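Glycerophosphoryl diester phosphodiesterase (Parabacteroides distasonis, PDB 3MZ2) probably hydrolyses glycerophosphodiesters as a TIM-barrel phosphodiesterase. Local coordinates at residues Lys212-Pro215 and Glu216-Glu219; Ile221-Leu224 and His225-Val229; Ile233-Pro237 and Ser238-Leu242. All coordinates share one frame; numbering follows the deposited sequence.

Contact 1 of 3, residues Lys212-Pro215 and Glu216-Glu219; sequences KITP and EVRE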
ATOM      1  N   LYS A 212      14.222 -10.450  -9.358  1.00 15.82           N
ATOM      2  CA  LYS A 212      15.273 -10.814 -10.274  1.00 16.37           C
ATOM      3  C   LYS A 212      16.621 -10.858  -9.582  1.00 16.36           C
ATOM      4  O   LYS A 212      16.878 -10.172  -8.602  1.00 16.31           O
ATOM      5  CB  LYS A 212      15.328  -9.842 -11.452  1.00 18.51           C
ATOM      6  CG  LYS A 212      15.768  -8.460 -11.026  1.00 20.00           C
ATOM      7  CD  LYS A 212      15.846  -7.507 -12.235  1.00 25.91           C
ATOM      8  CE  LYS A 212      16.071  -6.100 -11.773  1.00 27.73           C
ATOM      9  NZ  LYS A 212      16.013  -5.113 -12.917  1.00 30.37           N
ATOM     10  N   ILE A 213      17.513 -11.647 -10.155  1.00 16.57           N
ATOM     11  CA  ILE A 213      18.865 -11.765  -9.688  1.00 17.22           C
ATOM     12  C   ILE A 213      19.795 -10.871 -10.489  1.00 17.59           C
ATOM     13  O   ILE A 213      19.732 -10.827 -11.730  1.00 16.96           O
ATOM     14  CB  ILE A 213      19.318 -13.245  -9.741  1.00 17.55           C
ATOM     15  CG1 ILE A 213      18.565 -14.064  -8.698  1.00 18.74           C
ATOM     16  CG2 ILE A 213      20.797 -13.411  -9.459  1.00 19.19           C
ATOM     17  CD1 ILE A 213      18.520 -15.516  -9.036  1.00 23.43           C
ATOM     18  N   THR A 214      20.643 -10.134  -9.762  1.00 17.15           N
ATOM     19  CA  THR A 214      21.678  -9.258 -10.333  1.00 18.07           C
ATOM     20  C   THR A 214      22.897  -9.457  -9.451  1.00 17.88           C
ATOM     21  O   THR A 214      22.758  -9.989  -8.322  1.00 16.40           O
ATOM     22  CB  THR A 214      21.246  -7.806 -10.253  1.00 18.89           C
ATOM     23  OG1 THR A 214      21.182  -7.400  -8.885  1.00 19.69           O
ATOM     24  CG2 THR A 214      19.843  -7.621 -10.845  1.00 20.43           C
ATOM     25  N   PRO A 215      24.091  -9.060  -9.927  1.00 17.52           N
ATOM     26  CA  PRO A 215      25.265  -9.105  -9.033  1.00 18.07           C
ATOM     27  C   PRO A 215      25.042  -8.361  -7.687  1.00 18.86           C
ATOM     28  O   PRO A 215      25.493  -8.859  -6.611  1.00 17.39           O
ATOM     29  CB  PRO A 215      26.371  -8.452  -9.888  1.00 18.60           C
ATOM     30  CG  PRO A 215      25.945  -8.884 -11.348  1.00 19.39           C
ATOM     31  CD  PRO A 215      24.462  -8.702 -11.323  1.00 18.95           C
ATOM     32  N   GLU A 216      24.355  -7.220  -7.700  1.00 18.99           N
ATOM     33  CA  GLU A 216      24.056  -6.476  -6.462  0.50 19.15           C
ATOM     34  C   GLU A 216      23.201  -7.310  -5.506  1.00 18.40           C
ATOM     35  O   GLU A 216      23.431  -7.345  -4.280  1.00 17.71           O
ATOM     36  CB  GLU A 216      23.287  -5.175  -6.758  0.50 20.24           C
ATOM     37  CG  GLU A 216      22.933  -4.329  -5.488  0.50 21.71           C
ATOM     38  CD  GLU A 216      21.457  -3.876  -5.432  0.50 25.76           C
ATOM     39  OE1 GLU A 216      21.040  -3.108  -6.334  0.50 26.73           O
ATOM     40  OE2 GLU A 216      20.715  -4.288  -4.485  0.50 20.96           O
ATOM     41  N   VAL A 217      22.170  -7.950  -6.062  1.00 17.23           N
ATOM     42  CA  VAL A 217      21.260  -8.754  -5.247  1.00 17.58           C
ATOM     43  C   VAL A 217      21.985 -10.007  -4.764  1.00 16.46           C
ATOM     44  O   VAL A 217      21.806 -10.441  -3.604  1.00 14.99           O
ATOM     45  CB  VAL A 217      20.001  -9.137  -6.027  1.00 17.51           C
ATOM     46  CG1 VAL A 217      19.207 -10.249  -5.349  1.00 17.53           C
ATOM     47  CG2 VAL A 217      19.129  -7.879  -6.270  1.00 19.39           C
ATOM     48  N   ARG A 218      22.862 -10.578  -5.597  1.00 15.24           N
ATOM     49  CA  ARG A 218      23.715 -11.671  -5.100  1.00 15.82           C
ATOM     50  C   ARG A 218      24.597 -11.308  -3.870  1.00 15.77           C
ATOM     51  O   ARG A 218      24.798 -12.130  -2.975  1.00 14.74           O
ATOM     52  CB  ARG A 218      24.573 -12.279  -6.226  1.00 17.41           C
ATOM     53  CG  ARG A 218      23.746 -13.055  -7.238  1.00 23.57           C
ATOM     54  CD  ARG A 218      24.580 -13.811  -8.291  1.00 31.68           C
ATOM     55  NE  ARG A 218      25.003 -15.142  -7.818  1.00 39.09           N
ATOM     56  CZ  ARG A 218      26.130 -15.415  -7.146  1.00 45.32           C
ATOM     57  NH1 ARG A 218      27.010 -14.459  -6.842  1.00 47.34           N
ATOM     58  NH2 ARG A 218      26.386 -16.668  -6.754  1.00 47.04           N
ATOM     59  N   GLU A 219      25.124 -10.106  -3.847  1.00 16.50           N
ATOM     60  CA  GLU A 219      25.898  -9.603  -2.736  1.00 17.57           C
ATOM     61  C   GLU A 219      25.003  -9.523  -1.495  1.00 16.86           C
ATOM     62  O   GLU A 219      25.412  -9.925  -0.419  1.00 16.79           O
ATOM     63  CB  GLU A 219      26.483  -8.240  -3.104  1.00 18.87           C
ATOM     64  CG  GLU A 219      27.573  -7.706  -2.173  1.00 22.58           C
ATOM     65  CD  GLU A 219      27.028  -7.203  -0.856  1.00 28.09           C
ATOM     66  OE1 GLU A 219      25.951  -6.534  -0.844  1.00 31.67           O
ATOM     67  OE2 GLU A 219      27.715  -7.455   0.173  1.00 32.32           O
TER
HETATM   68  O   HOH W   1      20.720  -4.983  -9.084  1.00 24.82           O
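T214 is the N-cap of the helix that starts at P215, capping the amide of V217. The hydroxyl OG1 of T214 accepts from V217 N at 3.0 Å, close to straight at 162° on the hydrogen. The T214 side-chain torsion makes this possible: with chi1 at 67°, OG1 sits between the backbone N and the carbonyl carbon and faces into the first turn. The same oxygen lies 3.4 Å from CG2 of V217, so polar cap and buried methyl press together, the side chains crossing at a slant. V217 is the one buried residue here, and both its methyls also come up to the carbonyl oxygen of K212.

Backbone bonds of the opening turn follow: R218 N donates to T214 O at 2.8 Å, and E219 N to P215 O at 3.1 Å. Outside that knot the packing thins. On one flank the methyl CG2 of I213 rests against CG of R218 at 3.7 Å, and from there the arginine bends at chi3 and leads its guanidinium away. On the other, E216 also leads off; in one of its two conformers OE1 may take a weak bond from a water 2.5 Å from T214 OG1. P215 and K212 are exposed, the lysine NZ bonding a tetraethylene glycol probably left from crystallisation.

The contact forms the turn from strand 205-210 into helix 215-226, on the surface of the barrel; I213 and R218 touch Q258, in the loop between helix 245-257 and strand 262-265, while E216 reaches T188, just ahead of helix 189-197.

Contact 2 of 3, residues Ile221-Leu224 and His225-Val229; sequences IDML and HERGV. With SO4 (sulfate ion), chain D.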
ATOM      1  N   ILE A 221      22.358 -11.329  -0.948  1.00 13.19           N
ATOM      2  CA  ILE A 221      22.065 -12.701  -0.554  1.00 12.56           C
ATOM      3  C   ILE A 221      23.205 -13.298   0.252  1.00 13.07           C
ATOM      4  O   ILE A 221      22.960 -13.980   1.256  1.00 13.06           O
ATOM      5  CB  ILE A 221      21.752 -13.584  -1.803  1.00 13.46           C
ATOM      6  CG1 ILE A 221      20.412 -13.195  -2.437  1.00 12.70           C
ATOM      7  CG2 ILE A 221      21.777 -15.025  -1.430  1.00 15.25           C
ATOM      8  CD1 ILE A 221      20.263 -13.722  -3.872  1.00 13.76           C
ATOM      9  N   ASP A 222      24.452 -13.040  -0.174  1.00 14.38           N
ATOM     10  CA  ASP A 222      25.646 -13.485   0.579  1.00 15.84           C
ATOM     11  C   ASP A 222      25.679 -12.882   1.995  1.00 15.94           C
ATOM     12  O   ASP A 222      25.903 -13.613   2.977  1.00 14.39           O
ATOM     13  CB  ASP A 222      26.916 -13.134  -0.194  1.00 17.56           C
ATOM     14  CG  ASP A 222      27.191 -14.076  -1.371  1.00 20.97           C
ATOM     15  OD1 ASP A 222      26.575 -15.156  -1.454  1.00 24.77           O
ATOM     16  OD2 ASP A 222      28.078 -13.714  -2.198  1.00 25.50           O
HETATM   17  N   MSE A 223      25.384 -11.584   2.110  1.00 14.84           N
HETATM   18  CA  MSE A 223      25.301 -10.907   3.418  0.50 15.27           C
HETATM   19  C   MSE A 223      24.248 -11.548   4.309  1.00 14.34           C
HETATM   20  O   MSE A 223      24.460 -11.759   5.503  1.00 15.24           O
HETATM   21  CB  MSE A 223      24.940  -9.437   3.251  0.50 15.50           C
HETATM   22  CG  MSE A 223      26.044  -8.605   2.649  0.50 17.76           C
HETATM   23 SE   MSE A 223      25.448  -6.785   2.322  0.38 21.65          SE
HETATM   24  CE  MSE A 223      25.279  -6.179   4.151  0.50 17.43           C
ATOM     25  N   LEU A 224      23.108 -11.834   3.711  1.00 13.50           N
ATOM     26  CA  LEU A 224      21.974 -12.389   4.434  1.00 12.48           C
ATOM     27  C   LEU A 224      22.229 -13.856   4.831  1.00 12.44           C
ATOM     28  O   LEU A 224      21.944 -14.271   5.945  1.00 13.40           O
ATOM     29  CB  LEU A 224      20.682 -12.240   3.622  1.00 12.42           C
ATOM     30  CG  LEU A 224      20.150 -10.799   3.566  1.00 11.75           C
ATOM     31  CD1 LEU A 224      19.044 -10.698   2.518  1.00 13.94           C
ATOM     32  CD2 LEU A 224      19.711 -10.320   4.972  1.00 13.29           C
ATOM     33  N   HIS A 225      22.823 -14.627   3.929  1.00 12.47           N
ATOM     34  CA  HIS A 225      23.223 -15.990   4.307  1.00 12.65           C
ATOM     35  C   HIS A 225      24.186 -16.005   5.493  1.00 12.98           C
ATOM     36  O   HIS A 225      24.036 -16.862   6.367  1.00 13.42           O
ATOM     37  CB  HIS A 225      23.860 -16.753   3.103  1.00 11.84           C
ATOM     38  CG  HIS A 225      22.857 -17.224   2.094  1.00 13.30           C
ATOM     39  ND1 HIS A 225      23.206 -17.717   0.840  1.00 14.62           N
ATOM     40  CD2 HIS A 225      21.519 -17.237   2.148  1.00 12.10           C
ATOM     41  CE1 HIS A 225      22.090 -18.037   0.199  1.00 16.34           C
ATOM     42  NE2 HIS A 225      21.056 -17.773   0.981  1.00 12.07           N
ATOM     43  N   GLU A 226      25.123 -15.033   5.562  1.00 14.44           N
ATOM     44  CA  GLU A 226      26.099 -14.903   6.676  0.50 16.14           C
ATOM     45  C   GLU A 226      25.370 -14.686   7.994  1.00 16.26           C
ATOM     46  O   GLU A 226      25.826 -15.112   9.049  1.00 17.51           O
ATOM     47  CB  GLU A 226      27.054 -13.721   6.432  0.50 17.58           C
ATOM     48  CG  GLU A 226      28.134 -13.975   5.380  0.50 19.87           C
ATOM     49  CD  GLU A 226      28.950 -12.716   5.033  0.50 24.36           C
ATOM     50  OE1 GLU A 226      28.454 -11.576   5.237  0.50 28.01           O
ATOM     51  OE2 GLU A 226      30.107 -12.858   4.556  0.50 29.45           O
ATOM     52  N   ARG A 227      24.247 -13.985   7.913  1.00 15.71           N
ATOM     53  CA  ARG A 227      23.379 -13.700   9.064  1.00 15.61           C
ATOM     54  C   ARG A 227      22.338 -14.780   9.348  1.00 16.21           C
ATOM     55  O   ARG A 227      21.482 -14.597  10.216  1.00 16.83           O
ATOM     56  CB  ARG A 227      22.693 -12.355   8.858  1.00 15.30           C
ATOM     57  CG  ARG A 227      23.639 -11.168   8.872  1.00 17.96           C
ATOM     58  CD  ARG A 227      23.059  -9.983   8.053  1.00 17.88           C
ATOM     59  NE  ARG A 227      23.814  -8.762   8.281  1.00 20.71           N
ATOM     60  CZ  ARG A 227      24.994  -8.490   7.741  1.00 20.49           C
ATOM     61  NH1 ARG A 227      25.595  -9.347   6.921  1.00 18.56           N
ATOM     62  NH2 ARG A 227      25.617  -7.352   8.045  1.00 23.65           N
ATOM     63  N   GLY A 228      22.402 -15.902   8.632  1.00 15.11           N
ATOM     64  CA  GLY A 228      21.458 -17.003   8.840  1.00 13.79           C
ATOM     65  C   GLY A 228      20.102 -16.860   8.179  1.00 13.41           C
ATOM     66  O   GLY A 228      19.140 -17.565   8.527  1.00 13.98           O
ATOM     67  N   VAL A 229      20.030 -15.954   7.203  1.00 11.90           N
ATOM     68  CA  VAL A 229      18.755 -15.581   6.600  1.00 12.21           C
ATOM     69  C   VAL A 229      18.554 -16.218   5.215  1.00 11.34           C
ATOM     70  O   VAL A 229      19.408 -16.076   4.355  1.00 12.47           O
ATOM     71  CB  VAL A 229      18.640 -14.055   6.514  1.00 11.85           C
ATOM     72  CG1 VAL A 229      17.387 -13.547   5.751  1.00 12.08           C
ATOM     73  CG2 VAL A 229      18.642 -13.478   7.943  1.00 13.69           C
TER
HETATM   74  S   SO4 D   5      28.756  -7.434   5.744  1.00 43.32           S
HETATM   75  O1  SO4 D   5      28.733  -6.649   4.508  1.00 42.98           O
HETATM   76  O2  SO4 D   5      28.260  -8.804   5.529  1.00 43.66           O
HETATM   77  O3  SO4 D   5      30.146  -7.512   6.203  1.00 45.72           O
HETATM   78  O4  SO4 D   5      27.936  -6.748   6.739  1.00 44.39           O
HETATM   79  O   HOH W   2      25.791 -17.283  -0.050  1.00 24.39           O
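R227, just past the helix end, reaches back along its last turn to M223, a selenomethionine. With CG beside the backbone N (chi1 -66°) and the chain extended from CG to NE, NH1 comes back to M223 O. M223 O takes two bonds, from opposite faces of its carbonyl plane: R227 N at 3.3 Å, and R227 NH1 at 3.0 Å. NH1 also donates to sulfate O2, and R227 NH2 to O4 of the same ion at 2.7 Å, both nearly straight; NE is salt-bridged to E196. In one of two conformers of M223, CE lies over a guanidinium face.

A Schellman motif ends the helix: V229 N bonds L224 O at 2.8 Å and N of G228, at positive phi, bonds H225 O.

H225 N donates to I221 O, and CG2 of I221 sits over the H225 imidazole face. A water joins ND1 to D222 OD1, NE2 bonds D261, and Y26 stacks on the ring.

A leucine in place of R227 would probably cost E196 and the sulfate this positive partner and M223 O one donor.

The sulfate is probably from the crystallisation liquor: the arginine can evidently hold an anion, which does not prove a physiological site.

Contact 3 of 3, residues Ile233-Pro237 and Ser238-Leu242; sequences ISTAP and SDDKL. With SO4 (sulfate ion), chain F; SO4 (sulfate ion), chain G.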
ATOM      1  N   ILE A 233      13.255 -15.053  -4.068  1.00 11.75           N
ATOM      2  CA  ILE A 233      12.890 -14.336  -5.297  1.00 11.46           C
ATOM      3  C   ILE A 233      11.429 -14.564  -5.638  1.00 12.07           C
ATOM      4  O   ILE A 233      10.936 -15.672  -5.555  1.00 11.63           O
ATOM      5  CB  ILE A 233      13.763 -14.841  -6.507  1.00 12.27           C
ATOM      6  CG1 ILE A 233      15.223 -14.390  -6.344  1.00 12.46           C
ATOM      7  CG2 ILE A 233      13.172 -14.461  -7.834  1.00 11.93           C
ATOM      8  CD1 ILE A 233      15.442 -12.887  -6.624  1.00 12.51           C
ATOM      9  N   SER A 234      10.731 -13.499  -6.048  1.00 11.13           N
ATOM     10  CA  SER A 234       9.377 -13.636  -6.529  1.00 11.75           C
ATOM     11  C   SER A 234       9.438 -13.593  -8.035  1.00 12.75           C
ATOM     12  O   SER A 234       9.896 -12.600  -8.615  1.00 13.30           O
ATOM     13  CB  SER A 234       8.484 -12.514  -6.082  1.00 11.51           C
ATOM     14  OG  SER A 234       7.187 -12.696  -6.680  1.00 13.63           O
ATOM     15  N   THR A 235       8.968 -14.669  -8.656  1.00 11.83           N
ATOM     16  CA  THR A 235       8.896 -14.785 -10.097  1.00 11.52           C
ATOM     17  C   THR A 235       7.558 -14.271 -10.663  1.00 11.74           C
ATOM     18  O   THR A 235       7.345 -14.275 -11.883  1.00 12.32           O
ATOM     19  CB  THR A 235       9.141 -16.231 -10.554  1.00 11.34           C
ATOM     20  OG1 THR A 235       8.235 -17.118  -9.914  1.00 10.46           O
ATOM     21  CG2 THR A 235      10.606 -16.647 -10.243  1.00 12.52           C
ATOM     22  N   ALA A 236       6.667 -13.801  -9.789  1.00 10.72           N
ATOM     23  CA  ALA A 236       5.336 -13.401 -10.252  1.00 11.91           C
ATOM     24  C   ALA A 236       5.405 -12.325 -11.337  1.00 12.06           C
ATOM     25  O   ALA A 236       4.749 -12.433 -12.352  1.00 14.89           O
ATOM     26  CB  ALA A 236       4.414 -12.975  -9.042  1.00 10.98           C
ATOM     27  N   PRO A 237       6.226 -11.292 -11.148  1.00 14.29           N
ATOM     28  CA  PRO A 237       6.279 -10.266 -12.221  1.00 15.89           C
ATOM     29  C   PRO A 237       7.248 -10.577 -13.337  1.00 15.83           C
ATOM     30  O   PRO A 237       7.294  -9.891 -14.402  1.00 16.76           O
ATOM     31  CB  PRO A 237       6.736  -8.997 -11.457  1.00 15.91           C
ATOM     32  CG  PRO A 237       7.334  -9.437 -10.232  1.00 17.01           C
ATOM     33  CD  PRO A 237       6.964 -10.891  -9.947  1.00 14.91           C
ATOM     34  N   SER A 238       8.057 -11.599 -13.103  1.00 13.60           N
ATOM     35  CA  SER A 238       9.223 -11.835 -13.961  1.00 14.28           C
ATOM     36  C   SER A 238       9.095 -13.204 -14.639  1.00 13.91           C
ATOM     37  O   SER A 238       8.374 -13.329 -15.643  1.00 14.92           O
ATOM     38  CB  SER A 238      10.500 -11.678 -13.142  1.00 14.02           C
ATOM     39  OG  SER A 238      10.436 -12.457 -11.927  1.00 15.17           O
ATOM     40  N   ASP A 239       9.753 -14.228 -14.128  1.00 13.04           N
ATOM     41  CA  ASP A 239       9.826 -15.494 -14.858  1.00 14.29           C
ATOM     42  C   ASP A 239       8.498 -16.206 -15.030  1.00 13.19           C
ATOM     43  O   ASP A 239       8.356 -16.981 -15.966  1.00 13.45           O
ATOM     44  CB  ASP A 239      10.891 -16.414 -14.259  1.00 14.52           C
ATOM     45  CG  ASP A 239      12.210 -15.692 -14.050  1.00 17.73           C
ATOM     46  OD1 ASP A 239      12.922 -15.533 -15.043  1.00 22.48           O
ATOM     47  OD2 ASP A 239      12.466 -15.165 -12.934  1.00 21.57           O
ATOM     48  N   ASP A 240       7.508 -15.963 -14.163  1.00 13.18           N
ATOM     49  CA  ASP A 240       6.185 -16.558 -14.357  1.00 11.81           C
ATOM     50  C   ASP A 240       5.539 -16.148 -15.662  1.00 12.86           C
ATOM     51  O   ASP A 240       4.618 -16.796 -16.136  1.00 13.68           O
ATOM     52  CB  ASP A 240       5.205 -16.185 -13.231  1.00 11.88           C
ATOM     53  CG  ASP A 240       5.531 -16.837 -11.908  1.00 10.81           C
ATOM     54  OD1 ASP A 240       6.367 -17.760 -11.864  1.00 11.02           O
ATOM     55  OD2 ASP A 240       4.848 -16.525 -10.917  1.00 14.90           O
ATOM     56  N   LYS A 241       6.012 -15.047 -16.251  1.00 13.24           N
ATOM     57  CA  LYS A 241       5.404 -14.430 -17.418  0.50 14.74           C
ATOM     58  C   LYS A 241       6.029 -14.928 -18.722  1.00 15.74           C
ATOM     59  O   LYS A 241       5.615 -14.531 -19.820  1.00 16.81           O
ATOM     60  CB  LYS A 241       5.582 -12.906 -17.351  0.50 14.38           C
ATOM     61  CG  LYS A 241       5.045 -12.248 -16.100  0.50 15.59           C
ATOM     62  CD  LYS A 241       3.590 -12.687 -15.817  0.50 16.42           C
ATOM     63  CE  LYS A 241       2.708 -11.555 -15.279  0.50 17.96           C
ATOM     64  NZ  LYS A 241       1.481 -11.982 -14.526  0.50 17.85           N
ATOM     65  N   LEU A 242       7.057 -15.762 -18.618  1.00 16.07           N
ATOM     66  CA  LEU A 242       7.675 -16.333 -19.815  1.00 17.16           C
ATOM     67  C   LEU A 242       6.635 -17.170 -20.563  1.00 18.90           C
ATOM     68  O   LEU A 242       5.765 -17.717 -19.933  1.00 18.02           O
ATOM     69  CB  LEU A 242       8.937 -17.118 -19.459  1.00 16.71           C
ATOM     70  CG  LEU A 242      10.065 -16.349 -18.775  1.00 14.65           C
ATOM     71  CD1 LEU A 242      11.137 -17.272 -18.178  1.00 15.91           C
ATOM     72  CD2 LEU A 242      10.713 -15.387 -19.834  1.00 17.93           C
TER
HETATM   73  S   SO4 F   8       0.775 -14.830 -17.433  1.00 69.78           S
HETATM   74  O1  SO4 F   8      -0.247 -15.682 -18.045  1.00 70.21           O
HETATM   75  O2  SO4 F   8       1.956 -15.631 -17.101  1.00 69.41           O
HETATM   76  O3  SO4 F   8       1.155 -13.768 -18.364  1.00 70.26           O
HETATM   77  O4  SO4 F   8       0.224 -14.207 -16.229  1.00 70.19           O
HETATM   78  S   SO4 G   9      -1.658 -10.259 -12.348  1.00 63.42           S
HETATM   79  O1  SO4 G   9      -2.473 -10.882 -13.400  1.00 62.27           O
HETATM   80  O2  SO4 G   9      -1.327 -11.265 -11.346  1.00 63.24           O
HETATM   81  O3  SO4 G   9      -0.435  -9.721 -12.946  1.00 64.00           O
HETATM   82  O4  SO4 G   9      -2.369  -9.192 -11.633  1.00 62.98           O
HETATM   83  O   HOH W   3       2.417 -13.861 -12.877  1.00 15.28           O
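D240 turns back on T235, and its side chain can be followed outward. CB lies 3.2 Å from the carbonyl oxygen of T235, which CG passes just as closely. A chi1 of -70°, with CG beside the backbone N, carries the carboxylate in over the turn. OD1 then receives the hydroxyl OG1 of T235 at 2.8 Å, met from above the carboxylate plane, and is also bonded by Y252 and S265. OD2 comes to 3.2 Å from CA of A236 and takes its hydrogen bond from the backbone N of D266.

The setting is the loop leaving the C-terminal end of strand 231-234, one of the parallel barrel strands of the TIM fold, the end where such barrels place their active sites. T235 O receives D240 N at 2.8 Å and S238 N at 3.0 Å, from opposite faces of its plane, closing the turn that leads into the 3-10 segment 239-241.

On the far flank of T235, the methyl CG2 packs at 3.6 Å against OD2 of D239, the two side chains crossing near a right angle. S238 OG bonds P211 O. In one of its two conformers K241, bent at chi2 and chi3, lays its CD against A236 O, and its NZ donates to a water 2.8 Å from A236 O. Beyond it K241 NZ bonds O4 of one sulfate at 3.1 Å and, weakly, a second ion, both probably from the crystallisation liquor.

Coming off strand 205-210, the chain meets contact 1, which turns it into helix 215-226. Contact 2 ends that same helix and sends the chain on toward strand 231-234, so these two sit at the start and finish of one helix, about 13 Å apart between centres. Contact 3 then closes the turn where that strand runs out, before helix 245-257. All three are local and lie in series; none nests in or crosses another. Together they mark the joints of one beta-alpha-beta unit and the exit from its second strand. Contacts 1 and 3 also touch directly: I233 CD1 packs 3.7 Å from K212 O.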